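Local coordinates for D-3-phosphoglycerate dehydrogenase-related protein (PDB 4S1V), which probably catalyses the NAD-dependent interconversion of D-3-phosphoglycerate or a related D-2-hydroxyacid and its keto acid, as a D-isomer-specific 2-hydroxyacid dehydrogenase, at residues L53-R57 and Y291-Y297; T77-S81 and V96-G101; G101-A107 and K157-R161; L71-S75 and N307-F311; A107-W111 and R161-G166. All blocks are in the same frame, centred on the assembly; numbering follows the deposited sequence.

Interactions 1 and 5 are buried, interaction 4 is partly so, and interactions 2 and 3 lie at the surface. Interactions 2 and 4 both reach the five-stranded parallel sheet, on neighbouring strands: at its edge, backbone and carboxylate bonds hold a loop against the end of strand 95-98, whereas against helix 294-312 an aromatic ring and aliphatic groups do the work. The same helix begins in interaction 1, where an arginine, two tyrosines and waters meet. Interactions 3 and 5 are successive parts of one apolar seam between helices 104-119 and 157-168; lysine and arginine chains flank the first part, and an indole and a phenyl ring fill the second. Interactions 1, 3 and 5 also touch a second subunit.

Interaction 1: L53-R57 and Y291-Y297; sequences LIRER and YVEKNSY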
# COMPACT_ATOMS: atom_id res chain seq x y z
N LEU C 53 -23.94 12.02 31.85
CA LEU C 53 -23.25 10.94 31.17
C LEU C 53 -23.63 10.85 29.70
O LEU C 53 -24.81 10.99 29.35
CB LEU C 53 -23.57 9.59 31.84
CG LEU C 53 -23.28 9.45 33.33
CD1 LEU C 53 -23.56 8.02 33.77
CD2 LEU C 53 -21.85 9.85 33.65
N ILE C 54 -22.63 10.61 28.86
CA ILE C 54 -22.86 10.38 27.44
C ILE C 54 -22.94 8.88 27.18
O ILE C 54 -21.92 8.19 27.12
CB ILE C 54 -21.78 11.05 26.56
CG1 ILE C 54 -21.63 12.53 26.93
CG2 ILE C 54 -22.12 10.86 25.08
CD1 ILE C 54 -20.67 13.32 26.06
N ARG C 55 -24.17 8.40 27.03
CA ARG C 55 -24.45 6.97 26.85
C ARG C 55 -23.58 6.12 27.79
O ARG C 55 -23.56 6.37 29.00
CB ARG C 55 -24.32 6.56 25.38
CG ARG C 55 -25.29 7.28 24.44
CD ARG C 55 -26.74 7.08 24.84
NE ARG C 55 -27.15 5.68 24.76
CZ ARG C 55 -27.57 4.95 25.79
NH1 ARG C 55 -27.66 5.49 26.99
NH2 ARG C 55 -27.91 3.68 25.61
N GLU C 56 -22.86 5.13 27.25
CA GLU C 56 -22.10 4.17 28.06
C GLU C 56 -20.58 4.40 28.13
O GLU C 56 -19.83 3.48 28.44
CB GLU C 56 -22.36 2.72 27.58
CG GLU C 56 -23.81 2.41 27.22
CD GLU C 56 -24.12 0.92 27.24
OE1 GLU C 56 -23.40 0.15 27.90
OE2 GLU C 56 -25.11 0.52 26.61
N ARG C 57 -20.12 5.61 27.84
CA ARG C 57 -18.66 5.89 27.76
C ARG C 57 -17.92 5.74 29.10
O ARG C 57 -16.71 5.51 29.12
CB ARG C 57 -18.41 7.26 27.15
CG ARG C 57 -18.85 7.34 25.71
CD ARG C 57 -18.76 8.76 25.17
NE ARG C 57 -19.36 8.85 23.84
CZ ARG C 57 -19.28 9.91 23.04
NH1 ARG C 57 -18.61 10.99 23.42
NH2 ARG C 57 -19.88 9.87 21.86
N TYR C 291 -24.57 7.23 17.27
CA TYR C 291 -25.33 8.30 17.90
C TYR C 291 -24.62 9.67 17.90
O TYR C 291 -25.18 10.67 18.34
CB TYR C 291 -25.74 7.90 19.33
CG TYR C 291 -24.61 7.64 20.30
CD1 TYR C 291 -24.00 8.69 21.00
CD2 TYR C 291 -24.16 6.34 20.55
CE1 TYR C 291 -22.97 8.47 21.88
CE2 TYR C 291 -23.13 6.11 21.45
CZ TYR C 291 -22.54 7.18 22.11
OH TYR C 291 -21.52 6.97 23.01
N VAL C 292 -23.40 9.70 17.37
CA VAL C 292 -22.57 10.90 17.42
C VAL C 292 -22.87 11.76 16.19
O VAL C 292 -22.32 11.54 15.11
CB VAL C 292 -21.07 10.52 17.49
CG1 VAL C 292 -20.19 11.77 17.64
CG2 VAL C 292 -20.83 9.56 18.65
N GLU C 293 -23.77 12.73 16.37
CA GLU C 293 -24.35 13.48 15.26
C GLU C 293 -25.02 14.74 15.82
O GLU C 293 -25.47 14.74 16.97
CB GLU C 293 -25.35 12.57 14.53
CG GLU C 293 -25.97 13.15 13.26
CD GLU C 293 -27.25 13.91 13.55
OE1 GLU C 293 -28.08 13.43 14.35
OE2 GLU C 293 -27.42 15.00 12.97
N LYS C 294 -25.04 15.81 15.02
CA LYS C 294 -25.58 17.12 15.47
C LYS C 294 -26.97 17.03 16.10
O LYS C 294 -27.12 17.28 17.30
CB LYS C 294 -25.55 18.15 14.32
CG LYS C 294 -25.89 19.59 14.73
CD LYS C 294 -24.75 20.24 15.50
CE LYS C 294 -24.91 21.74 15.65
NZ LYS C 294 -25.95 22.12 16.65
N ASN C 295 -27.97 16.67 15.29
CA ASN C 295 -29.36 16.53 15.74
C ASN C 295 -29.53 15.56 16.91
O ASN C 295 -30.20 15.87 17.89
CB ASN C 295 -30.28 16.11 14.58
CG ASN C 295 -30.21 17.06 13.40
OD1 ASN C 295 -30.35 18.27 13.55
ND2 ASN C 295 -29.97 16.50 12.22
N SER C 296 -28.92 14.38 16.78
CA SER C 296 -28.88 13.39 17.87
C SER C 296 -28.35 13.97 19.21
O SER C 296 -28.99 13.79 20.25
CB SER C 296 -28.05 12.18 17.43
OG SER C 296 -28.06 11.18 18.43
N TYR C 297 -27.22 14.66 19.16
CA TYR C 297 -26.66 15.34 20.34
C TYR C 297 -27.57 16.44 20.89
O TYR C 297 -27.65 16.63 22.11
CB TYR C 297 -25.28 15.93 20.04
CG TYR C 297 -24.09 15.06 20.45
CD1 TYR C 297 -24.12 13.66 20.30
CD2 TYR C 297 -22.92 15.64 20.97
CE1 TYR C 297 -23.03 12.87 20.67
CE2 TYR C 297 -21.83 14.87 21.33
CZ TYR C 297 -21.88 13.48 21.18
OH TYR C 297 -20.79 12.71 21.55
O HOH W 1 -21.27 4.48 24.44
O HOH W 2 -18.62 13.87 22.08
O HOH W 3 -19.65 7.18 20.97
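Tyr291 meets three residues of the turn 54-57. Its chi1 of 62° places the ring between the backbone N and the carbonyl carbon, directed at the turn. Over one ring face lies Arg55, whose CG stands 3.7 Å from the Tyr291 centroid in a CH-pi contact close to the ring normal; in the conformer described, one of two, bends at chi2 and chi3 bring Arg55 NH1 to a hydrogen bond with the backbone O of Lys79. The phenol oxygen has polar company. Arg57 NE donates to Tyr291 OH across 3.0 Å, nearly in the guanidinium plane and with an N-H...O angle of 157°, and a water 2.9 Å from Tyr291 OH accepts from Glu56 N.

Val292 brings one methyl to the edge of the same guanidinium, its CG2 3.4 Å from Arg57 NH2. The contact joins two domains, consistent with the two-domain build of the family: a type II' turn just after strand 50-53 of the five-stranded sheet meets the start of helix 294-312, which follows the Rossmann-type sheet. Glu293 is the N-cap of that helix, its OE1 taking Ser296 N at 2.7 Å and its OE2 taking Asn295 N at 2.9 Å; OE2 also accepts from Thr144 N of the second subunit. At Tyr297 the ring turns its hydroxyl back to Arg57, whose NH2 gives Tyr297 OH a weak, bent bond of 3.0 Å. Arg57 NH1 is held more strongly by Asp8 O, while Ile54 CG2 covers one face of the guanidinium.

Interaction 2: T77-S81 and V96-G101; sequences TGKVS and VLEGIG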
# COMPACT_ATOMS: atom_id res chain seq x y z
N THR C 77 -27.96 10.67 29.28
CA THR C 77 -28.39 10.89 27.90
C THR C 77 -28.95 9.55 27.41
O THR C 77 -28.28 8.51 27.55
CB THR C 77 -27.23 11.31 26.97
OG1 THR C 77 -26.12 10.43 27.16
CG2 THR C 77 -26.82 12.78 27.25
N GLY C 78 -30.16 9.57 26.87
CA GLY C 78 -30.84 8.35 26.48
C GLY C 78 -31.23 7.56 27.72
O GLY C 78 -31.29 8.12 28.81
N LYS C 79 -31.47 6.27 27.55
CA LYS C 79 -31.90 5.42 28.65
C LYS C 79 -30.71 4.79 29.36
O LYS C 79 -29.62 4.69 28.79
CB LYS C 79 -32.86 4.33 28.14
CG LYS C 79 -34.17 4.84 27.55
CD LYS C 79 -34.79 3.77 26.66
CE LYS C 79 -36.13 4.21 26.07
NZ LYS C 79 -37.19 4.31 27.11
N VAL C 80 -30.92 4.36 30.60
CA VAL C 80 -29.91 3.60 31.36
C VAL C 80 -29.65 2.24 30.70
O VAL C 80 -30.52 1.69 30.01
CB VAL C 80 -30.31 3.42 32.85
CG1 VAL C 80 -30.41 4.77 33.55
CG2 VAL C 80 -31.61 2.63 32.99
N SER C 81 -28.45 1.71 30.88
CA SER C 81 -28.14 0.35 30.42
C SER C 81 -26.97 -0.21 31.19
O SER C 81 -26.68 0.24 32.31
CB SER C 81 -27.83 0.29 28.90
OG SER C 81 -26.93 1.30 28.50
N VAL C 96 -30.92 8.99 39.73
CA VAL C 96 -30.62 8.76 38.32
C VAL C 96 -31.84 9.11 37.48
O VAL C 96 -32.89 8.49 37.60
CB VAL C 96 -30.18 7.31 38.05
CG1 VAL C 96 -29.98 7.07 36.56
CG2 VAL C 96 -28.90 7.00 38.81
N LEU C 97 -31.69 10.12 36.62
CA LEU C 97 -32.75 10.48 35.68
C LEU C 97 -32.33 10.12 34.25
O LEU C 97 -31.16 10.30 33.88
CB LEU C 97 -33.10 11.97 35.80
CG LEU C 97 -33.69 12.47 37.13
CD1 LEU C 97 -33.74 14.00 37.19
CD2 LEU C 97 -35.08 11.89 37.36
N GLU C 98 -33.27 9.63 33.46
CA GLU C 98 -32.96 9.28 32.07
C GLU C 98 -33.64 10.16 31.04
O GLU C 98 -34.73 10.70 31.28
CB GLU C 98 -33.17 7.78 31.79
CG GLU C 98 -34.52 7.19 32.12
CD GLU C 98 -34.62 5.71 31.73
OE1 GLU C 98 -33.57 5.07 31.53
OE2 GLU C 98 -35.74 5.19 31.63
N GLY C 99 -32.98 10.31 29.89
CA GLY C 99 -33.49 11.14 28.81
C GLY C 99 -34.14 10.34 27.70
O GLY C 99 -34.75 9.29 27.93
N ILE C 100 -34.02 10.87 26.49
CA ILE C 100 -34.63 10.27 25.31
C ILE C 100 -33.59 10.28 24.21
O ILE C 100 -32.66 11.10 24.23
CB ILE C 100 -35.89 11.05 24.86
CG1 ILE C 100 -35.55 12.52 24.54
CG2 ILE C 100 -37.00 10.94 25.91
CD1 ILE C 100 -36.66 13.30 23.85
N GLY C 101 -33.76 9.40 23.23
CA GLY C 101 -32.81 9.28 22.12
C GLY C 101 -33.48 8.94 20.81
O GLY C 101 -34.59 8.40 20.79
O HOH W 4 -31.30 12.41 26.36
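The carboxylate of Glu98 is the flat side-chain group that crosses to the loop 77-81, and it is met end-on. Val80 N donates to Glu98 OE1 over 2.9 Å at 168°, nearly along the C-O axis of the carboxylate. Carbon packs around the same oxygen: Val80 CG2 lies 3.5 Å from Glu98 OE1, and Lys79 CA is closer still, 3.3 Å from it. The second flat group is the peptide of Gly78, whose O is approached by Gly99 N at 3.0 Å from above the carbonyl plane.

Glu98 gets there because its CG sits between the backbone N and the carbonyl carbon, chi1 54°; the chain then extends to the loop, crossing Val80 at about a right angle. Lys79 NZ, 4.8 Å from Glu98 OE2, is not in contact with it, though the opposite charges probably attract weakly. Farther along, a water links the two backbones, accepting from Gly78 N at 3.1 Å and donating to Ile100 O at 2.8 Å. Gly78 has a positive phi of 70°, which by itself favours glycine. One apolar touch completes the contact, methyl against methyl between Val80 and Val96.

The segments belong to a beta-alpha-beta crossover: strand 73-76 runs into the loop 77-81, helix 86-91 comes next, and segment 96-101 takes in most of strand 95-98, one of the sheet's two outer strands within the chain. Val86 of that helix packs on both Val80 and Val96, while Thr77 of the loop and Ile100 of the other segment touch helix 294-312.

Interaction 3: G101-A107 and K157-R161; sequences GSPVAPA and KIGQR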
# COMPACT_ATOMS: atom_id res chain seq x y z
N GLY C 101 -33.76 9.40 23.23
CA GLY C 101 -32.81 9.28 22.12
C GLY C 101 -33.48 8.94 20.81
O GLY C 101 -34.59 8.40 20.79
N SER C 102 -32.80 9.25 19.71
CA SER C 102 -33.34 9.07 18.38
C SER C 102 -32.65 7.92 17.65
O SER C 102 -31.43 7.77 17.77
CB SER C 102 -33.18 10.36 17.57
OG SER C 102 -33.55 10.15 16.22
N PRO C 103 -33.42 7.10 16.90
CA PRO C 103 -32.87 5.98 16.11
C PRO C 103 -32.33 6.39 14.74
O PRO C 103 -31.69 5.57 14.07
CB PRO C 103 -34.08 5.06 15.92
CG PRO C 103 -35.25 5.97 15.95
CD PRO C 103 -34.90 7.13 16.85
N VAL C 104 -32.60 7.62 14.32
CA VAL C 104 -32.27 8.07 12.96
C VAL C 104 -30.77 8.12 12.64
O VAL C 104 -30.32 7.47 11.70
CB VAL C 104 -32.98 9.40 12.59
CG1 VAL C 104 -32.65 9.82 11.16
CG2 VAL C 104 -34.49 9.26 12.74
N ALA C 105 -29.99 8.88 13.41
CA ALA C 105 -28.53 8.95 13.19
C ALA C 105 -27.83 7.59 13.18
O ALA C 105 -27.00 7.34 12.31
CB ALA C 105 -27.86 9.91 14.14
N PRO C 106 -28.13 6.71 14.17
CA PRO C 106 -27.57 5.36 14.13
C PRO C 106 -27.93 4.58 12.87
O PRO C 106 -27.07 3.94 12.29
CB PRO C 106 -28.18 4.66 15.36
CG PRO C 106 -28.95 5.70 16.10
CD PRO C 106 -28.72 7.03 15.48
N ALA C 107 -29.18 4.66 12.44
CA ALA C 107 -29.61 3.96 11.23
C ALA C 107 -28.82 4.46 10.02
O ALA C 107 -28.25 3.65 9.27
CB ALA C 107 -31.10 4.12 11.01
N LYS C 157 -36.63 -0.26 16.18
CA LYS C 157 -36.57 1.10 15.63
C LYS C 157 -35.43 1.31 14.62
O LYS C 157 -35.64 1.89 13.56
CB LYS C 157 -36.53 2.15 16.76
CG LYS C 157 -35.39 1.98 17.76
CD LYS C 157 -35.32 3.13 18.76
CE LYS C 157 -34.01 3.10 19.54
NZ LYS C 157 -33.48 4.48 19.78
N ILE C 158 -34.23 0.82 14.94
CA ILE C 158 -33.10 0.92 14.02
C ILE C 158 -33.19 -0.10 12.89
O ILE C 158 -33.09 0.26 11.72
CB ILE C 158 -31.73 0.86 14.74
CG1 ILE C 158 -31.61 2.02 15.74
CG2 ILE C 158 -30.59 0.93 13.74
CD1 ILE C 158 -30.44 1.92 16.70
N GLY C 159 -33.41 -1.37 13.24
CA GLY C 159 -33.55 -2.45 12.25
C GLY C 159 -34.53 -2.14 11.12
O GLY C 159 -34.20 -2.35 9.94
N GLN C 160 -35.71 -1.62 11.47
CA GLN C 160 -36.75 -1.30 10.47
C GLN C 160 -36.29 -0.27 9.45
O GLN C 160 -36.64 -0.36 8.27
CB GLN C 160 -38.02 -0.81 11.16
CG GLN C 160 -38.93 -1.92 11.65
CD GLN C 160 -40.06 -1.40 12.52
OE1 GLN C 160 -40.87 -0.59 12.07
NE2 GLN C 160 -40.13 -1.88 13.75
N ARG C 161 -35.53 0.71 9.92
CA ARG C 161 -34.97 1.73 9.05
C ARG C 161 -33.94 1.17 8.09
O ARG C 161 -33.90 1.57 6.92
CB ARG C 161 -34.39 2.88 9.87
CG ARG C 161 -35.49 3.74 10.48
CD ARG C 161 -34.97 4.83 11.39
NE ARG C 161 -36.09 5.37 12.17
CZ ARG C 161 -36.80 6.45 11.85
NH1 ARG C 161 -36.51 7.16 10.77
NH2 ARG C 161 -37.79 6.82 12.63
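Ala107 and Ile158 bring the two backbones to 5.4 Å, CA to CA, where the first turns of helices 104-119 and 157-168 lie together. The second helix belongs to the NAD-binding Rossmann domain, and its Gly159 completes a glycine pattern with Gly154 and Gly156 that is consistent with the GxGxxG dinucleotide-binding turn. The first begins just after the chain has left the other domain: Ser102 OG accepts a weak capping bond from Val104 N, and Ala107 N bonds back to Pro103 O.

No hydrogen bond crosses the contact; carbon does the work. The Pro103 ring is flanked by two long chains: Lys157 CD comes to 3.7 Å from Pro103 CB, with the lysine chain crossing the ring at about a right angle, and Arg161 NE approaches CG. Ile158 sends its branches different ways. CG1 meets Pro103 CB at 3.9 Å, CD1 meets Pro106 CB at 3.8 Å, and CG2, anti to its backbone N, faces Ala107. Ala107 CB in turn touches Arg161 CB at 3.7 Å. From there the extended arginine chain carries its guanidinium up to Val104, whose CG2 lies over one face, toward the rim, 3.5 Å from NH1.

Interaction 4: L71-S75 and N307-F311; sequences LKLIS and NVVKF
Phe311 and Leu73 form the heart of a helix-on-sheet contact of the alpha/beta kind: helix segment 307-311 runs nearly antiparallel to strand segment 73-75, their axes 9.2 Å apart at 156°. The strand is part of the five-stranded parallel sheet, and the C-terminal helix of the chain thus comes back to a sheet built by its N-terminal part.

The aromatic interaction is a CH-pi contact. Leu73 CB stands squarely over the middle of the Phe311 ring, 3.9 Å from the centroid, and its isobutyl end slides on past the ring in the opposite sense. Phe311 reaches it with CG anti to the backbone N, chi1 -175°, which projects the ring toward the strand's start, where its CZ rests 3.7 Å from Lys72 CB.

The aliphatic contacts cluster round a methyl. Leu73 CD2 lies 3.7 Å from Phe311 CB and 4.1 Å from Val308 CG2, resting against these two residues one turn apart. Val308 CG2 also reaches Ser75 CB at 3.8 Å.

The polar contact is indirect. Ser75 OG is hydrogen-bonded chiefly to Ala304 O, one turn before Val308 in the helix. Asn307 ND2 gives a weak bond to Glu98 O. Between the two side chains sits a water that donates to Ser75 OG at 2.8 Å and accepts from Asn307 ND2 at 2.7 Å.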
# COMPACT_ATOMS: atom_id res chain seq x y z
N LEU C 71 -22.13 14.08 45.22
CA LEU C 71 -22.98 13.73 44.07
C LEU C 71 -24.43 13.49 44.48
O LEU C 71 -24.71 12.64 45.32
CB LEU C 71 -22.42 12.50 43.35
CG LEU C 71 -23.07 12.10 42.02
CD1 LEU C 71 -23.00 13.22 40.99
CD2 LEU C 71 -22.44 10.82 41.47
N LYS C 72 -25.35 14.24 43.87
CA LYS C 72 -26.78 14.09 44.14
C LYS C 72 -27.51 13.52 42.92
O LYS C 72 -28.47 12.77 43.06
CB LYS C 72 -27.40 15.43 44.57
CG LYS C 72 -26.73 16.08 45.77
CD LYS C 72 -27.53 17.25 46.35
CE LYS C 72 -27.38 18.52 45.52
NZ LYS C 72 -28.07 19.69 46.14
N LEU C 73 -27.04 13.89 41.73
CA LEU C 73 -27.73 13.50 40.51
C LEU C 73 -26.82 12.96 39.40
O LEU C 73 -25.76 13.51 39.12
CB LEU C 73 -28.53 14.69 39.96
CG LEU C 73 -29.07 14.59 38.53
CD1 LEU C 73 -30.29 13.68 38.48
CD2 LEU C 73 -29.40 15.97 37.99
N ILE C 74 -27.27 11.88 38.78
CA ILE C 74 -26.74 11.48 37.49
C ILE C 74 -27.84 11.66 36.44
O ILE C 74 -28.92 11.08 36.56
CB ILE C 74 -26.25 10.03 37.52
CG1 ILE C 74 -25.01 9.92 38.41
CG2 ILE C 74 -25.98 9.54 36.10
CD1 ILE C 74 -24.57 8.50 38.69
N SER C 75 -27.58 12.48 35.43
CA SER C 75 -28.53 12.65 34.33
C SER C 75 -28.01 11.95 33.09
O SER C 75 -26.99 12.33 32.53
CB SER C 75 -28.79 14.14 34.05
OG SER C 75 -29.79 14.30 33.04
N ASN C 307 -33.60 17.49 32.62
CA ASN C 307 -33.69 16.74 33.87
C ASN C 307 -32.81 17.34 34.98
O ASN C 307 -33.17 17.30 36.15
CB ASN C 307 -33.37 15.27 33.63
CG ASN C 307 -34.50 14.53 32.94
OD1 ASN C 307 -35.67 14.90 33.08
ND2 ASN C 307 -34.16 13.49 32.20
N VAL C 308 -31.68 17.91 34.58
CA VAL C 308 -30.82 18.64 35.50
C VAL C 308 -31.59 19.81 36.13
O VAL C 308 -31.60 19.94 37.36
CB VAL C 308 -29.53 19.14 34.80
CG1 VAL C 308 -28.79 20.15 35.68
CG2 VAL C 308 -28.61 17.96 34.49
N VAL C 309 -32.24 20.63 35.31
CA VAL C 309 -32.99 21.80 35.80
C VAL C 309 -34.29 21.42 36.54
O VAL C 309 -34.76 22.17 37.41
CB VAL C 309 -33.23 22.87 34.71
CG1 VAL C 309 -31.91 23.38 34.15
CG2 VAL C 309 -34.12 22.35 33.59
N LYS C 310 -34.86 20.26 36.19
CA LYS C 310 -35.96 19.68 36.96
C LYS C 310 -35.50 19.25 38.36
O LYS C 310 -36.23 19.43 39.34
CB LYS C 310 -36.57 18.48 36.23
CG LYS C 310 -37.56 18.85 35.13
CD LYS C 310 -38.22 17.60 34.55
CE LYS C 310 -39.41 17.96 33.67
NZ LYS C 310 -39.75 16.86 32.72
N PHE C 311 -34.29 18.70 38.44
CA PHE C 311 -33.72 18.29 39.73
C PHE C 311 -33.39 19.52 40.57
O PHE C 311 -33.61 19.51 41.78
CB PHE C 311 -32.48 17.40 39.54
CG PHE C 311 -31.91 16.86 40.84
CD1 PHE C 311 -30.96 17.59 41.56
CD2 PHE C 311 -32.32 15.63 41.33
CE1 PHE C 311 -30.44 17.10 42.75
CE2 PHE C 311 -31.81 15.13 42.52
CZ PHE C 311 -30.86 15.87 43.23
O HOH W 5 -31.63 12.64 31.84

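Interaction 5: A107-W111 and R161-G166; sequences AELCW and RIAQFG
Ile162 O accepts Gly166 N over 2.9 Å, and the indole of Trp111 comes up obliquely against this helical bond, its CH2 3.4 Å from Gly166 N. Here helix segment 107-111 packs on segment 161-166, which lies in helix 157-168 of the Rossmann domain, with their axes 9.7 Å apart and crossing at -45°.

Phe165 passes the same indole in the opposite direction. Its CB sits over the six-membered ring, 3.6 Å from the centroid and close to the ring normal, a CH-pi contact. The phenyl plane is tilted 58° from the indole, an oblique pair. With CG anti to the carbonyl carbon, chi1 -62°, the Phe165 ring points its edge at Ala107 O. Phe169 of the second subunit is stacked on it, and Glu108 bonds Leu145 N and Ser146 N of that subunit.

Ile162 uses both branches. Its CG2 slides past Trp111 CZ3 at 3.8 Å, while CD1 lies 3.8 Å from Cys110 CB and closes in on Ala107 O at 3.3 Å, the oxygen that also accepts Trp111 N.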
# COMPACT_ATOMS: atom_id res chain seq x y z
N ALA C 107 -29.18 4.66 12.44
CA ALA C 107 -29.61 3.96 11.23
C ALA C 107 -28.82 4.46 10.02
O ALA C 107 -28.25 3.65 9.27
CB ALA C 107 -31.10 4.12 11.01
N GLU C 108 -28.78 5.78 9.84
CA GLU C 108 -28.04 6.42 8.74
C GLU C 108 -26.54 6.08 8.77
O GLU C 108 -25.94 5.84 7.72
CB GLU C 108 -28.25 7.95 8.73
CG GLU C 108 -29.68 8.41 8.40
CD GLU C 108 -29.79 9.88 8.03
OE1 GLU C 108 -28.74 10.53 7.76
OE2 GLU C 108 -30.94 10.40 7.98
N LEU C 109 -25.95 6.06 9.97
CA LEU C 109 -24.53 5.71 10.13
C LEU C 109 -24.25 4.26 9.75
O LEU C 109 -23.28 3.97 9.05
CB LEU C 109 -24.04 6.03 11.55
CG LEU C 109 -22.56 5.89 11.96
CD1 LEU C 109 -22.19 4.43 12.23
CD2 LEU C 109 -21.61 6.52 10.95
N CYS C 110 -25.11 3.34 10.21
CA CYS C 110 -25.01 1.94 9.85
C CYS C 110 -24.99 1.80 8.33
O CYS C 110 -24.17 1.07 7.78
CB CYS C 110 -26.16 1.13 10.44
SG CYS C 110 -26.09 -0.64 10.06
N TRP C 111 -25.87 2.54 7.66
CA TRP C 111 -25.93 2.47 6.21
C TRP C 111 -24.68 3.01 5.56
O TRP C 111 -24.19 2.46 4.56
CB TRP C 111 -27.16 3.19 5.67
CG TRP C 111 -27.57 2.58 4.36
CD1 TRP C 111 -27.52 3.16 3.09
CD2 TRP C 111 -28.02 1.21 4.14
NE1 TRP C 111 -27.94 2.27 2.13
CE2 TRP C 111 -28.26 1.08 2.70
CE3 TRP C 111 -28.28 0.11 4.97
CZ2 TRP C 111 -28.72 -0.10 2.14
CZ3 TRP C 111 -28.75 -1.07 4.39
CH2 TRP C 111 -28.96 -1.17 3.00
N ARG C 161 -35.53 0.71 9.92
CA ARG C 161 -34.97 1.73 9.05
C ARG C 161 -33.94 1.17 8.09
O ARG C 161 -33.90 1.57 6.92
CB ARG C 161 -34.39 2.88 9.87
CG ARG C 161 -35.49 3.74 10.48
CD ARG C 161 -34.97 4.83 11.39
NE ARG C 161 -36.09 5.37 12.17
CZ ARG C 161 -36.80 6.45 11.85
NH1 ARG C 161 -36.51 7.16 10.77
NH2 ARG C 161 -37.79 6.82 12.63
N ILE C 162 -33.11 0.24 8.57
CA ILE C 162 -32.11 -0.45 7.75
C ILE C 162 -32.79 -1.26 6.63
O ILE C 162 -32.33 -1.25 5.49
CB ILE C 162 -31.18 -1.34 8.61
CG1 ILE C 162 -30.47 -0.51 9.71
CG2 ILE C 162 -30.14 -2.06 7.77
CD1 ILE C 162 -29.77 0.74 9.23
N ALA C 163 -33.88 -1.94 6.98
CA ALA C 163 -34.70 -2.68 6.01
C ALA C 163 -35.25 -1.78 4.92
O ALA C 163 -35.19 -2.14 3.75
CB ALA C 163 -35.83 -3.41 6.72
N GLN C 164 -35.79 -0.62 5.29
CA GLN C 164 -36.31 0.33 4.30
C GLN C 164 -35.19 0.81 3.38
O GLN C 164 -35.42 0.99 2.18
CB GLN C 164 -36.98 1.52 4.98
CG GLN C 164 -38.33 1.19 5.60
CD GLN C 164 -38.85 2.26 6.54
OE1 GLN C 164 -38.08 3.04 7.11
NE2 GLN C 164 -40.17 2.30 6.71
N PHE C 165 -33.99 1.00 3.94
CA PHE C 165 -32.83 1.38 3.15
C PHE C 165 -32.50 0.28 2.15
O PHE C 165 -32.38 0.54 0.96
CB PHE C 165 -31.59 1.72 4.03
CG PHE C 165 -31.79 2.90 4.98
CD1 PHE C 165 -32.74 3.90 4.73
CD2 PHE C 165 -30.98 3.02 6.11
CE1 PHE C 165 -32.90 4.98 5.60
CE2 PHE C 165 -31.13 4.10 6.99
CZ PHE C 165 -32.10 5.08 6.73
N GLY C 166 -32.33 -0.96 2.63
CA GLY C 166 -32.00 -2.08 1.74
C GLY C 166 -33.03 -2.22 0.62
O GLY C 166 -32.68 -2.41 -0.54